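PDB 2PFZ: putative exported protein from Bordetella pertussis Tohama I, which binds pyroglutamic acid as an extracytoplasmic solute receptor and probably delivers it to a tripartite ATP-independent periplasmic (TRAP) transporter. Local coordinates for residues F187-F198 against W249-A260. Sequence-based numbering, arbitrary orientation.
Sequences FDTKTYEYIKKF and WYKEQLAKNGMA
The side chain of F187 enters the flank of helix 222-256 as a knob among W249, Y250, Q253 and L254, and its atoms can be followed outward in turn. F187 CB comes 3.5 Å from Y250 CD1, and CG also nears that atom, while CD2 lies near the plane of the Y250 ring, at its edge; the two rings are tilted at 54°. With CG anti to the backbone N (chi1 -173°), the ring continues into the hole, where CD1 and CE1 turn to Q253, CE1 lying 3.7 Å from Q253 CB. The outer atoms CE2 and CZ meet W249, whose six-membered ring turns its edge to the F187 face, centroids 5.3 Å apart, in a T-shaped pair. Next to this aromatic cluster, two waters link D188 to Y250 OH, one from each carboxylate oxygen.

Helices 183-188 and 222-256 both end in Schellman motifs, with K190 and G258 at positive phi, and in both places the backbone then runs on into neighbouring parallel strands of the six-stranded mixed sheet, in the family 7 solute-binding fold. There A260 N donates to K196 O (2.8 Å) and F198 N to A260 O (2.8 Å), pairing 260-262, the outermost strand on that side, with 197-199. Both bonds are nearly straight, but F198 N meets the A260 carbonyl nearly head-on, whereas A260 N comes in tilted from the K196 carbonyl plane.

Between helix ends and strands, N257 lies flat on Y192: its CB sits over the ring centre, 3.7 Å from the centroid, and its amide is stacked at 11° to the ring. N257 ND2 donates to Q253 O from above the carbonyl plane, on the face opposite the backbone N of N257, which donates to the same oxygen. M259 SD touches F198 CB, and a bend at chi3 brings CE within 3.5 Å of Y192 CA and 3.4 Å of I195 O.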
loop_
_atom_site.group_PDB
_atom_site.type_symbol
_atom_site.label_atom_id
_atom_site.label_comp_id
_atom_site.label_asym_id
_atom_site.label_seq_id
_atom_site.Cartn_x
_atom_site.Cartn_y
_atom_site.Cartn_z
ATOM N N PHE A 187 0.953 6.440 13.368
ATOM C CA PHE A 187 0.048 7.300 14.121
ATOM C C PHE A 187 -1.279 6.608 14.428
ATOM O O PHE A 187 -1.726 6.592 15.586
ATOM C CB PHE A 187 -0.206 8.607 13.366
ATOM C CG PHE A 187 -0.985 9.618 14.151
ATOM C CD1 PHE A 187 -0.350 10.414 15.105
ATOM C CD2 PHE A 187 -2.349 9.782 13.933
ATOM C CE1 PHE A 187 -1.079 11.361 15.843
ATOM C CE2 PHE A 187 -3.082 10.731 14.662
ATOM C CZ PHE A 187 -2.431 11.523 15.613
ATOM N N ASP A 188 -1.904 6.037 13.402
ATOM C CA ASP A 188 -3.255 5.479 13.547
ATOM C C ASP A 188 -3.351 4.269 14.480
ATOM O O ASP A 188 -4.452 3.898 14.915
ATOM C CB ASP A 188 -3.830 5.106 12.181
ATOM C CG ASP A 188 -4.213 6.309 11.341
ATOM O OD1 ASP A 188 -4.431 7.428 11.862
ATOM O OD2 ASP A 188 -4.314 6.120 10.127
ATOM N N THR A 189 -2.213 3.646 14.770
ATOM C CA THR A 189 -2.166 2.472 15.636
ATOM C C THR A 189 -1.524 2.834 16.975
ATOM O O THR A 189 -1.261 1.957 17.824
ATOM C CB THR A 189 -1.399 1.295 14.979
ATOM O OG1 THR A 189 -0.045 1.684 14.675
ATOM C CG2 THR A 189 -2.130 0.776 13.717
ATOM N N LYS A 190 -1.293 4.135 17.163
ATOM C CA LYS A 190 -0.580 4.666 18.326
ATOM C C LYS A 190 0.703 3.897 18.624
ATOM O O LYS A 190 0.951 3.504 19.768
ATOM C CB LYS A 190 -1.511 4.699 19.551
ATOM C CG LYS A 190 -2.633 5.699 19.399
ATOM C CD LYS A 190 -3.000 6.325 20.743
ATOM C CE LYS A 190 -4.096 5.554 21.444
ATOM N NZ LYS A 190 -5.402 6.209 21.188
ATOM N N THR A 191 1.513 3.695 17.577
ATOM C CA THR A 191 2.800 2.971 17.659
ATOM C C THR A 191 3.773 3.641 18.636
ATOM O O THR A 191 4.593 2.979 19.263
ATOM C CB THR A 191 3.421 2.812 16.243
ATOM O OG1 THR A 191 2.673 1.824 15.547
ATOM C CG2 THR A 191 4.882 2.329 16.283
ATOM N N TYR A 192 3.637 4.957 18.776
ATOM C CA TYR A 192 4.440 5.740 19.717
ATOM C C TYR A 192 4.338 5.303 21.187
ATOM O O TYR A 192 5.237 5.596 21.990
ATOM C CB TYR A 192 4.117 7.224 19.580
ATOM C CG TYR A 192 2.654 7.584 19.748
ATOM C CD1 TYR A 192 1.843 7.824 18.637
ATOM C CD2 TYR A 192 2.078 7.697 21.019
ATOM C CE1 TYR A 192 0.488 8.168 18.788
ATOM C CE2 TYR A 192 0.739 8.045 21.174
ATOM C CZ TYR A 192 -0.045 8.270 20.062
ATOM O OH TYR A 192 -1.355 8.630 20.233
ATOM N N GLU A 193 3.261 4.613 21.545
ATOM C CA GLU A 193 3.138 4.062 22.894
ATOM C C GLU A 193 4.189 2.957 23.171
ATOM O O GLU A 193 4.626 2.774 24.312
ATOM C CB GLU A 193 1.706 3.574 23.139
ATOM C CG GLU A 193 0.692 4.712 23.175
ATOM C CD GLU A 193 -0.742 4.251 23.349
ATOM O OE1 GLU A 193 -1.014 3.052 23.158
ATOM O OE2 GLU A 193 -1.607 5.097 23.681
ATOM N N TYR A 194 4.637 2.268 22.122
ATOM C CA TYR A 194 5.452 1.071 22.275
ATOM C C TYR A 194 6.785 1.127 21.573
ATOM O O TYR A 194 7.725 0.425 21.953
ATOM C CB TYR A 194 4.687 -0.142 21.749
ATOM C CG TYR A 194 3.413 -0.411 22.498
ATOM C CD1 TYR A 194 3.435 -1.066 23.727
ATOM C CD2 TYR A 194 2.184 -0.005 21.985
ATOM C CE1 TYR A 194 2.254 -1.310 24.427
ATOM C CE2 TYR A 194 1.003 -0.253 22.674
ATOM C CZ TYR A 194 1.047 -0.905 23.889
ATOM O OH TYR A 194 -0.127 -1.154 24.573
ATOM N N ILE A 195 6.858 1.949 20.530
ATOM C CA ILE A 195 8.059 2.025 19.702
ATOM C C ILE A 195 8.439 3.499 19.547
ATOM O O ILE A 195 7.601 4.320 19.200
ATOM C CB ILE A 195 7.832 1.324 18.333
ATOM C CG1 ILE A 195 7.418 -0.136 18.534
ATOM C CG2 ILE A 195 9.073 1.386 17.486
ATOM C CD1 ILE A 195 6.992 -0.877 17.266
ATOM N N LYS A 196 9.704 3.822 19.804
ATOM C CA LYS A 196 10.116 5.211 20.034
ATOM C C LYS A 196 10.838 5.949 18.905
ATOM O O LYS A 196 11.086 7.147 19.039
ATOM C CB LYS A 196 10.987 5.296 21.295
ATOM C CG LYS A 196 10.303 5.940 22.465
ATOM C CD LYS A 196 9.174 5.073 22.976
ATOM C CE LYS A 196 8.070 5.937 23.506
ATOM N NZ LYS A 196 7.106 5.107 24.261
ATOM N N LYS A 197 11.224 5.240 17.843
ATOM C CA LYS A 197 11.981 5.845 16.744
ATOM C C LYS A 197 11.275 5.535 15.434
ATOM O O LYS A 197 10.644 4.484 15.304
ATOM C CB LYS A 197 13.432 5.311 16.668
ATOM C CG LYS A 197 14.307 5.554 17.921
ATOM C CD LYS A 197 15.629 4.799 17.821
ATOM C CE LYS A 197 16.388 4.695 19.171
ATOM N NZ LYS A 197 16.184 5.883 20.046
ATOM N N PHE A 198 11.374 6.456 14.476
ATOM C CA PHE A 198 11.004 6.196 13.083
ATOM C C PHE A 198 12.132 6.756 12.221
ATOM O O PHE A 198 12.353 7.975 12.199
ATOM C CB PHE A 198 9.679 6.892 12.748
ATOM C CG PHE A 198 9.244 6.760 11.317
ATOM C CD1 PHE A 198 8.658 5.588 10.858
ATOM C CD2 PHE A 198 9.346 7.844 10.440
ATOM C CE1 PHE A 198 8.233 5.457 9.516
ATOM C CE2 PHE A 198 8.932 7.735 9.113
ATOM C CZ PHE A 198 8.354 6.553 8.651
ATOM N N TRP A 249 2.351 16.060 8.278
ATOM C CA TRP A 249 1.508 16.170 9.478
ATOM C C TRP A 249 1.698 14.962 10.389
ATOM O O TRP A 249 1.811 15.117 11.605
ATOM C CB TRP A 249 0.027 16.382 9.101
ATOM C CG TRP A 249 -0.867 16.703 10.277
ATOM C CD1 TRP A 249 -1.213 17.938 10.740
ATOM C CD2 TRP A 249 -1.529 15.758 11.119
ATOM N NE1 TRP A 249 -2.052 17.823 11.834
ATOM C CE2 TRP A 249 -2.256 16.492 12.088
ATOM C CE3 TRP A 249 -1.564 14.354 11.164
ATOM C CZ2 TRP A 249 -3.014 15.869 13.088
ATOM C CZ3 TRP A 249 -2.329 13.730 12.155
ATOM C CH2 TRP A 249 -3.037 14.496 13.110
ATOM N N TYR A 250 1.782 13.759 9.816
ATOM C CA TYR A 250 1.899 12.572 10.657
ATOM C C TYR A 250 3.247 12.547 11.344
ATOM O O TYR A 250 3.315 12.231 12.526
ATOM C CB TYR A 250 1.649 11.260 9.904
ATOM C CG TYR A 250 0.195 11.003 9.577
ATOM C CD1 TYR A 250 -0.753 10.734 10.596
ATOM C CD2 TYR A 250 -0.242 11.016 8.254
ATOM C CE1 TYR A 250 -2.095 10.513 10.283
ATOM C CE2 TYR A 250 -1.570 10.777 7.936
ATOM C CZ TYR A 250 -2.486 10.531 8.946
ATOM O OH TYR A 250 -3.798 10.327 8.596
ATOM N N LYS A 251 4.307 12.870 10.603
ATOM C CA LYS A 251 5.664 12.899 11.161
ATOM C C LYS A 251 5.790 13.865 12.354
ATOM O O LYS A 251 6.334 13.492 13.391
ATOM C CB LYS A 251 6.706 13.219 10.079
ATOM C CG LYS A 251 7.160 11.980 9.308
ATOM C CD LYS A 251 7.409 12.218 7.838
ATOM C CE LYS A 251 8.247 13.415 7.542
ATOM N NZ LYS A 251 8.789 13.347 6.140
ATOM N N GLU A 252 5.259 15.078 12.205
ATOM C CA GLU A 252 5.297 16.091 13.263
ATOM C C GLU A 252 4.384 15.701 14.427
ATOM O O GLU A 252 4.700 15.964 15.578
ATOM C CB GLU A 252 4.904 17.477 12.719
ATOM C CG GLU A 252 5.861 18.051 11.662
ATOM C CD GLU A 252 7.284 18.180 12.161
ATOM O OE1 GLU A 252 7.496 18.868 13.176
ATOM O OE2 GLU A 252 8.191 17.575 11.545
ATOM N N GLN A 253 3.262 15.050 14.139
ATOM C CA GLN A 253 2.379 14.589 15.204
ATOM C C GLN A 253 3.010 13.427 15.977
ATOM O O GLN A 253 2.941 13.401 17.186
ATOM C CB GLN A 253 0.980 14.258 14.664
ATOM C CG GLN A 253 -0.145 14.397 15.691
ATOM C CD GLN A 253 -0.548 15.843 16.018
ATOM O OE1 GLN A 253 -1.319 16.069 16.954
ATOM N NE2 GLN A 253 -0.035 16.816 15.256
ATOM N N LEU A 254 3.653 12.491 15.283
ATOM C CA LEU A 254 4.411 11.414 15.931
ATOM C C LEU A 254 5.488 11.991 16.850
ATOM O O LEU A 254 5.684 11.501 17.979
ATOM C CB LEU A 254 5.056 10.492 14.885
ATOM C CG LEU A 254 4.092 9.513 14.191
ATOM C CD1 LEU A 254 4.743 8.843 12.998
ATOM C CD2 LEU A 254 3.581 8.461 15.155
ATOM N N ALA A 255 6.171 13.030 16.374
ATOM C CA ALA A 255 7.135 13.753 17.214
ATOM C C ALA A 255 6.449 14.369 18.428
ATOM O O ALA A 255 6.923 14.190 19.554
ATOM C CB ALA A 255 7.900 14.817 16.404
ATOM N N LYS A 256 5.327 15.062 18.218
ATOM C CA LYS A 256 4.555 15.627 19.340
ATOM C C LYS A 256 4.337 14.564 20.416
ATOM O O LYS A 256 4.370 14.857 21.617
ATOM C CB LYS A 256 3.209 16.203 18.854
ATOM C CG LYS A 256 2.303 16.767 19.961
ATOM C CD LYS A 256 1.391 17.917 19.483
ATOM C CE LYS A 256 -0.129 17.625 19.583
ATOM N NZ LYS A 256 -0.550 17.007 20.904
ATOM N N ASN A 257 4.162 13.323 19.967
ATOM C CA ASN A 257 3.841 12.186 20.827
ATOM C C ASN A 257 5.024 11.399 21.385
ATOM O O ASN A 257 4.850 10.317 21.978
ATOM C CB ASN A 257 2.869 11.266 20.097
ATOM C CG ASN A 257 1.442 11.697 20.283
ATOM O OD1 ASN A 257 0.911 11.635 21.395
ATOM N ND2 ASN A 257 0.811 12.157 19.208
ATOM N N GLY A 258 6.223 11.941 21.185
ATOM C CA GLY A 258 7.443 11.402 21.788
ATOM C C GLY A 258 8.265 10.438 20.954
ATOM O O GLY A 258 9.179 9.800 21.482
ATOM N N MET A 259 7.953 10.316 19.665
ATOM C CA MET A 259 8.763 9.491 18.754
ATOM C C MET A 259 9.911 10.333 18.173
ATOM O O MET A 259 9.735 11.519 17.893
ATOM C CB MET A 259 7.877 8.932 17.627
ATOM C CG MET A 259 8.453 7.747 16.851
ATOM S SD MET A 259 7.259 7.098 15.661
ATOM C CE MET A 259 6.185 6.188 16.742
ATOM N N ALA A 260 11.085 9.733 18.021
ATOM C CA ALA A 260 12.188 10.402 17.345
ATOM C C ALA A 260 11.984 10.158 15.860
ATOM O O ALA A 260 11.941 9.011 15.429
ATOM C CB ALA A 260 13.520 9.828 17.786
HETATM O O HOH W 1 -5.319 9.521 10.557
HETATM O O HOH W 2 -3.909 7.775 7.866
#